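Local coordinates for protein beta-n-acetylhexosaminidase (Streptococcus pneumoniae, PDB 4AZI) that probably releases terminal beta-linked N-acetylglucosamine from glycans by hydrolysis, as a family 20 exo-beta-D-N-acetylglucosaminidase catalytic module, at residues M167-T181 against L213-F227. The protein carries 2 engineered substitutions. Sequence-based numbering, arbitrary orientation. Where two conformers were deposited one is given.
With BCN (bicine), chain J; OAN (O-(2-acetamido-2-deoxy D-glucopyranosylidene) amino-N-phenylcarbamate), chain C; EDO (1,2-ethanediol), chain E.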
loop_
_atom_site.group_PDB
_atom_site.type_symbol
_atom_site.label_atom_id
_atom_site.label_comp_id
_atom_site.label_asym_id
_atom_site.label_seq_id
_atom_site.Cartn_x
_atom_site.Cartn_y
_atom_site.Cartn_z
ATOM N N MET A 167 11.526 2.268 8.480
ATOM C CA MET A 167 12.267 2.117 7.228
ATOM C C MET A 167 13.523 1.244 7.426
ATOM O O MET A 167 13.877 0.448 6.543
ATOM C CB MET A 167 12.654 3.480 6.652
ATOM C CG MET A 167 11.532 4.278 6.021
ATOM S SD MET A 167 12.245 5.824 5.410
ATOM C CE MET A 167 10.876 6.536 4.486
ATOM N N ASP A 168 14.165 1.383 8.593
ATOM C CA ASP A 168 15.289 0.533 8.987
ATOM C C ASP A 168 14.913 -0.959 8.982
ATOM O O ASP A 168 15.662 -1.786 8.450
ATOM C CB ASP A 168 15.910 0.996 10.332
ATOM C CG ASP A 168 16.630 2.361 10.215
ATOM O OD1 ASP A 168 16.982 2.743 9.093
ATOM O OD2 ASP A 168 16.851 3.061 11.233
ATOM N N PHE A 169 13.746 -1.299 9.530
ATOM C CA PHE A 169 13.286 -2.702 9.520
ATOM C C PHE A 169 12.985 -3.233 8.104
ATOM O O PHE A 169 13.369 -4.354 7.773
ATOM C CB PHE A 169 12.088 -2.899 10.459
ATOM C CG PHE A 169 11.357 -4.200 10.253
ATOM C CD1 PHE A 169 11.802 -5.371 10.865
ATOM C CD2 PHE A 169 10.221 -4.255 9.443
ATOM C CE1 PHE A 169 11.130 -6.570 10.673
ATOM C CE2 PHE A 169 9.543 -5.457 9.243
ATOM C CZ PHE A 169 10.007 -6.613 9.853
ATOM N N PHE A 170 12.321 -2.426 7.275
ATOM C CA PHE A 170 11.967 -2.839 5.912
ATOM C C PHE A 170 13.131 -2.821 4.917
ATOM O O PHE A 170 13.085 -3.545 3.927
ATOM C CB PHE A 170 10.778 -2.025 5.361
ATOM C CG PHE A 170 9.490 -2.282 6.083
ATOM C CD1 PHE A 170 8.893 -3.531 6.036
ATOM C CD2 PHE A 170 8.877 -1.272 6.821
ATOM C CE1 PHE A 170 7.705 -3.776 6.711
ATOM C CE2 PHE A 170 7.692 -1.509 7.503
ATOM C CZ PHE A 170 7.106 -2.764 7.449
ATOM N N ALA A 171 14.160 -2.007 5.181
ATOM C CA ALA A 171 15.354 -1.969 4.335
ATOM C C ALA A 171 15.879 -3.373 4.084
ATOM O O ALA A 171 16.210 -4.100 5.022
ATOM C CB ALA A 171 16.440 -1.092 4.956
ATOM N N GLY A 172 15.919 -3.761 2.816
ATOM C CA GLY A 172 16.370 -5.091 2.427
ATOM C C GLY A 172 15.362 -6.211 2.617
ATOM O O GLY A 172 15.687 -7.369 2.385
ATOM N N LYS A 173 14.141 -5.876 3.040
ATOM C CA LYS A 173 13.055 -6.856 3.150
ATOM C C LYS A 173 11.979 -6.602 2.085
ATOM O O LYS A 173 11.297 -7.526 1.633
ATOM C CB LYS A 173 12.433 -6.827 4.554
ATOM C CG LYS A 173 13.393 -7.202 5.688
ATOM C CD LYS A 173 12.660 -7.402 7.008
ATOM C CE LYS A 173 13.619 -7.686 8.162
ATOM N NZ LYS A 173 14.633 -6.606 8.364
ATOM N N THR A 174 11.830 -5.342 1.693
ATOM C CA THR A 174 10.856 -4.935 0.685
ATOM C C THR A 174 11.565 -4.008 -0.309
ATOM O O THR A 174 12.619 -3.446 0.004
ATOM C CB THR A 174 9.630 -4.239 1.334
ATOM O OG1 THR A 174 10.036 -3.035 1.993
ATOM C CG2 THR A 174 8.952 -5.154 2.366
ATOM N N LYS A 175 11.020 -3.867 -1.513
ATOM C CA LYS A 175 11.585 -2.917 -2.478
ATOM C C LYS A 175 11.007 -1.533 -2.257
ATOM O O LYS A 175 11.709 -0.531 -2.417
ATOM C CB LYS A 175 11.302 -3.329 -3.927
ATOM C CG LYS A 175 11.789 -4.707 -4.353
ATOM C CD LYS A 175 11.477 -4.907 -5.839
ATOM C CE LYS A 175 12.154 -6.146 -6.402
ATOM N NZ LYS A 175 11.586 -7.413 -5.866
ATOM N N ILE A 176 9.717 -1.476 -1.924
ATOM C CA ILE A 176 8.995 -0.195 -1.892
ATOM C C ILE A 176 8.575 0.193 -0.476
ATOM O O ILE A 176 8.298 -0.665 0.342
ATOM C CB ILE A 176 7.774 -0.193 -2.845
ATOM C CG1 ILE A 176 8.223 -0.415 -4.294
ATOM C CG2 ILE A 176 7.012 1.134 -2.760
ATOM C CD1 ILE A 176 7.155 -0.943 -5.239
ATOM N N PHE A 177 8.570 1.491 -0.192
ATOM C CA PHE A 177 8.001 2.012 1.057
ATOM C C PHE A 177 7.062 3.175 0.754
ATOM O O PHE A 177 7.478 4.183 0.178
ATOM C CB PHE A 177 9.102 2.456 2.038
ATOM C CG PHE A 177 8.596 2.779 3.427
ATOM C CD1 PHE A 177 8.162 4.066 3.746
ATOM C CD2 PHE A 177 8.554 1.790 4.421
ATOM C CE1 PHE A 177 7.695 4.364 5.025
ATOM C CE2 PHE A 177 8.098 2.089 5.699
ATOM C CZ PHE A 177 7.669 3.379 6.002
ATOM N N ASN A 178 5.796 3.034 1.141
ATOM C CA ASN A 178 4.803 4.088 0.930
ATOM C C ASN A 178 4.662 4.999 2.154
ATOM O O ASN A 178 4.161 4.561 3.195
ATOM C CB ASN A 178 3.437 3.483 0.570
ATOM C CG ASN A 178 2.417 4.534 0.135
ATOM O OD1 ASN A 178 2.739 5.715 -0.025
ATOM N ND2 ASN A 178 1.169 4.100 -0.064
ATOM N N PHE A 179 5.095 6.255 2.011
ATOM C CA PHE A 179 4.966 7.271 3.076
ATOM C C PHE A 179 3.669 8.102 3.036
ATOM O O PHE A 179 3.438 8.964 3.895
ATOM C CB PHE A 179 6.242 8.149 3.238
ATOM C CG PHE A 179 6.616 8.987 2.040
ATOM C CD1 PHE A 179 6.084 10.263 1.865
ATOM C CD2 PHE A 179 7.586 8.551 1.137
ATOM C CE1 PHE A 179 6.459 11.055 0.788
ATOM C CE2 PHE A 179 7.966 9.347 0.056
ATOM C CZ PHE A 179 7.404 10.597 -0.118
ATOM N N GLY A 180 2.825 7.826 2.042
ATOM C CA GLY A 180 1.440 8.298 2.043
ATOM C C GLY A 180 1.274 9.737 1.610
ATOM O O GLY A 180 1.441 10.050 0.437
ATOM N N THR A 181 0.934 10.590 2.584
ATOM C CA THR A 181 0.774 12.055 2.450
ATOM C C THR A 181 -0.576 12.514 1.889
ATOM O O THR A 181 -0.764 13.705 1.624
ATOM C CB THR A 181 1.962 12.782 1.743
ATOM O OG1 THR A 181 1.920 12.541 0.331
ATOM C CG2 THR A 181 3.298 12.325 2.297
ATOM N N LEU A 213 11.232 12.623 3.516
ATOM C CA LEU A 213 10.818 11.220 3.580
ATOM C C LEU A 213 11.211 10.406 2.341
ATOM O O LEU A 213 11.478 9.200 2.450
ATOM C CB LEU A 213 9.310 11.085 3.844
ATOM C CG LEU A 213 8.781 11.558 5.203
ATOM C CD1 LEU A 213 7.419 10.940 5.461
ATOM C CD2 LEU A 213 9.736 11.216 6.342
ATOM N N ALA A 214 11.222 11.065 1.181
ATOM C CA ALA A 214 11.664 10.456 -0.082
ATOM C C ALA A 214 13.161 10.170 -0.020
ATOM O O ALA A 214 13.609 9.054 -0.324
ATOM C CB ALA A 214 11.336 11.371 -1.266
ATOM N N ALA A 215 13.928 11.172 0.407
ATOM C CA ALA A 215 15.374 11.025 0.595
ATOM C C ALA A 215 15.707 9.916 1.594
ATOM O O ALA A 215 16.663 9.155 1.409
ATOM C CB ALA A 215 15.976 12.337 1.055
ATOM N N MET A 216 14.908 9.833 2.651
ATOM C CA MET A 216 15.141 8.875 3.705
ATOM C C MET A 216 14.962 7.470 3.154
ATOM O O MET A 216 15.761 6.571 3.448
ATOM C CB MET A 216 14.184 9.134 4.861
ATOM C CG MET A 216 14.711 10.123 5.889
ATOM S SD MET A 216 13.449 10.677 7.051
ATOM C CE MET A 216 12.879 9.129 7.777
ATOM N N ALA A 217 13.913 7.311 2.349
ATOM C CA ALA A 217 13.586 6.057 1.699
ATOM C C ALA A 217 14.757 5.603 0.846
ATOM O O ALA A 217 15.202 4.467 0.972
ATOM C CB ALA A 217 12.332 6.209 0.841
ATOM N N LYS A 218 15.266 6.510 0.007
ATOM C CA LYS A 218 16.329 6.190 -0.937
ATOM C C LYS A 218 17.664 5.838 -0.285
ATOM O O LYS A 218 18.382 4.964 -0.783
ATOM C CB LYS A 218 16.522 7.337 -1.950
ATOM C CG LYS A 218 15.410 7.432 -2.997
ATOM C CD LYS A 218 15.649 8.542 -4.016
ATOM C CE LYS A 218 15.229 9.917 -3.509
ATOM N NZ LYS A 218 15.457 10.965 -4.554
ATOM N N GLU A 219 17.998 6.515 0.815
ATOM C CA GLU A 219 19.275 6.287 1.499
ATOM C C GLU A 219 19.289 4.962 2.260
ATOM O O GLU A 219 20.352 4.468 2.646
ATOM C CB GLU A 219 19.656 7.467 2.411
ATOM C CG GLU A 219 18.800 7.614 3.658
ATOM C CD GLU A 219 19.317 8.669 4.624
ATOM O OE1 GLU A 219 20.551 8.834 4.732
ATOM O OE2 GLU A 219 18.485 9.332 5.285
ATOM N N ARG A 220 18.105 4.397 2.465
ATOM C CA ARG A 220 17.954 3.057 3.026
ATOM C C ARG A 220 17.660 2.012 1.939
ATOM O O ARG A 220 17.333 0.866 2.242
ATOM C CB ARG A 220 16.885 3.065 4.123
ATOM C CG ARG A 220 17.331 3.769 5.402
ATOM C CD ARG A 220 16.131 4.250 6.202
ATOM N NE ARG A 220 16.496 5.026 7.391
ATOM C CZ ARG A 220 16.697 6.343 7.405
ATOM N NH1 ARG A 220 16.594 7.054 6.292
ATOM N NH2 ARG A 220 17.016 6.958 8.541
ATOM N N GLY A 221 17.785 2.403 0.672
ATOM C CA GLY A 221 17.665 1.439 -0.436
ATOM C C GLY A 221 16.224 1.038 -0.700
ATOM O O GLY A 221 15.955 -0.018 -1.264
ATOM N N LEU A 222 15.298 1.894 -0.286
ATOM C CA LEU A 222 13.878 1.660 -0.512
ATOM C C LEU A 222 13.387 2.636 -1.599
ATOM O O LEU A 222 13.767 3.812 -1.600
ATOM C CB LEU A 222 13.104 1.842 0.792
ATOM C CG LEU A 222 13.228 0.774 1.898
ATOM C CD1 LEU A 222 12.975 1.379 3.272
ATOM C CD2 LEU A 222 12.279 -0.390 1.665
ATOM N N GLN A 223 12.600 2.138 -2.551
ATOM C CA GLN A 223 11.952 3.004 -3.550
ATOM C C GLN A 223 10.812 3.776 -2.886
ATOM O O GLN A 223 9.876 3.147 -2.369
ATOM C CB GLN A 223 11.406 2.166 -4.720
ATOM C CG GLN A 223 10.480 2.916 -5.676
ATOM C CD GLN A 223 11.174 4.071 -6.386
ATOM O OE1 GLN A 223 10.764 5.241 -6.271
ATOM N NE2 GLN A 223 12.222 3.754 -7.124
ATOM N N PRO A 224 10.861 5.127 -2.904
ATOM C CA PRO A 224 9.764 5.824 -2.225
ATOM C C PRO A 224 8.461 5.799 -3.025
ATOM O O PRO A 224 8.478 5.741 -4.249
ATOM C CB PRO A 224 10.292 7.257 -2.042
ATOM C CG PRO A 224 11.366 7.417 -3.058
ATOM C CD PRO A 224 11.915 6.055 -3.367
ATOM N N MET A 225 7.341 5.765 -2.315
ATOM C CA MET A 225 6.040 5.889 -2.935
ATOM C C MET A 225 5.211 6.819 -2.070
ATOM O O MET A 225 5.368 6.835 -0.848
ATOM C CB MET A 225 5.357 4.520 -3.069
ATOM C CG MET A 225 4.062 4.578 -3.875
ATOM S SD MET A 225 3.396 2.991 -4.415
ATOM C CE MET A 225 2.762 2.308 -2.895
ATOM N N ALA A 226 4.349 7.606 -2.711
ATOM C CA ALA A 226 3.398 8.464 -2.004
ATOM C C ALA A 226 2.110 8.559 -2.813
ATOM O O ALA A 226 2.115 8.295 -4.013
ATOM C CB ALA A 226 3.992 9.851 -1.798
ATOM N N PHE A 227 1.013 8.941 -2.165
ATOM C CA PHE A 227 -0.221 9.228 -2.893
ATOM C C PHE A 227 -0.073 10.548 -3.636
ATOM O O PHE A 227 0.762 11.374 -3.287
ATOM C CB PHE A 227 -1.436 9.242 -1.969
ATOM C CG PHE A 227 -1.730 7.915 -1.352
ATOM C CD1 PHE A 227 -2.072 6.825 -2.147
ATOM C CD2 PHE A 227 -1.644 7.745 0.019
ATOM C CE1 PHE A 227 -2.324 5.590 -1.580
ATOM C CE2 PHE A 227 -1.900 6.517 0.594
ATOM C CZ PHE A 227 -2.232 5.436 -0.206
HETATM N N1 BCN J . 17.907 15.189 3.167
HETATM C C1 BCN J . 18.320 13.865 3.708
HETATM C C2 BCN J . 17.271 13.218 4.630
HETATM O O21 BCN J . 16.840 13.899 5.588
HETATM O O22 BCN J . 16.941 12.043 4.363
HETATM C C3 BCN J . 16.452 15.362 2.931
HETATM C C4 BCN J . 16.098 16.761 2.408
HETATM O O4 BCN J . 15.343 16.632 1.196
HETATM C C5 BCN J . 18.813 15.632 2.068
HETATM C C6 BCN J . 18.604 14.888 0.732
HETATM O O6 BCN J . 19.651 13.931 0.544
HETATM C CAH OAN C . -5.481 7.880 -0.805
HETATM C CAG OAN C . -6.909 7.535 -0.354
HETATM O OAN OAN C . -7.600 6.780 -1.022
HETATM N NAI OAN C . -7.309 8.121 0.776
HETATM C CAB OAN C . -8.633 7.926 1.405
HETATM C CAC OAN C . -8.616 6.653 2.254
HETATM O OAJ OAN C . -8.041 6.945 3.534
HETATM C CAD OAN C . -10.020 6.094 2.436
HETATM O OAK OAN C . -9.915 4.936 3.253
HETATM C CAE OAN C . -10.595 5.707 1.065
HETATM C CAF OAN C . -12.030 5.173 1.099
HETATM O OAM OAN C . -12.933 6.197 1.527
HETATM O OAL OAN C . -10.550 6.800 0.108
HETATM C CAA OAN C . -9.775 7.897 0.367
HETATM N NAY OAN C . -10.030 8.979 -0.337
HETATM O OAQ OAN C . -11.054 8.883 -1.232
HETATM C CAP OAN C . -11.730 10.052 -1.444
HETATM O OAR OAN C . -12.628 10.093 -2.287
HETATM N NAO OAN C . -11.364 11.104 -0.696
HETATM C CAS OAN C . -11.877 12.341 -0.786
HETATM C CAT OAN C . -10.990 13.408 -0.924
HETATM C CAU OAN C . -11.465 14.716 -1.019
HETATM C CAV OAN C . -12.836 14.963 -0.979
HETATM C CAW OAN C . -13.736 13.898 -0.838
HETATM C CAX OAN C . -13.259 12.587 -0.739
HETATM C C1 EDO E . 15.288 -5.556 12.548
HETATM O O1 EDO E . 15.248 -5.605 13.976
HETATM C C2 EDO E . 15.833 -6.884 12.039
HETATM O O2 EDO E . 14.960 -7.377 11.016
HETATM O O HOH W 1 16.938 5.614 11.161
HETATM O O HOH W 2 15.130 -2.462 0.602
HETATM O O HOH W 3 -0.336 13.067 -1.384
#
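D168 and R220 join two helix ends: R220 NE donates to D168 OD1 (2.9 Å) in a salt bridge, in the guanidinium plane but 35° above that of the carboxylate. Water 1 bridges D168 OD2 and R220 NH2, while R220 NH1 donates to the M216 carbonyl, so all three guanidinium nitrogens have acceptors. Strands 176-180 and 223-227 pair in parallel: Q223 N binds K175 O (2.8 Å), F177 N binds Q223 O, M225 N binds F177 O, and F179 N binds M225 O (2.9 Å). These are adjacent strands, fourth and fifth, of the eight-stranded TIM barrel of family 20 glycosidases. N178 OD1 lies 3.0 Å from M225 O, acceptor beside acceptor; it takes the G180 N-H in an Asx turn, while ND2 donates to H43. G180 O accepts from F227 N (2.9 Å) and, doubtfully close, the T181 hydroxyl; water 3 donates to T181 OG1 and F227 O. F179 CG sits between its backbone N and carbonyl carbon (chi1 63°), putting the ring between L213 CB on one face and A226 CB on the other. The F227 ring packs against G180 CA and receives the inhibitor's acetamido methyl over its centre, 3.8 Å from CG to CAH.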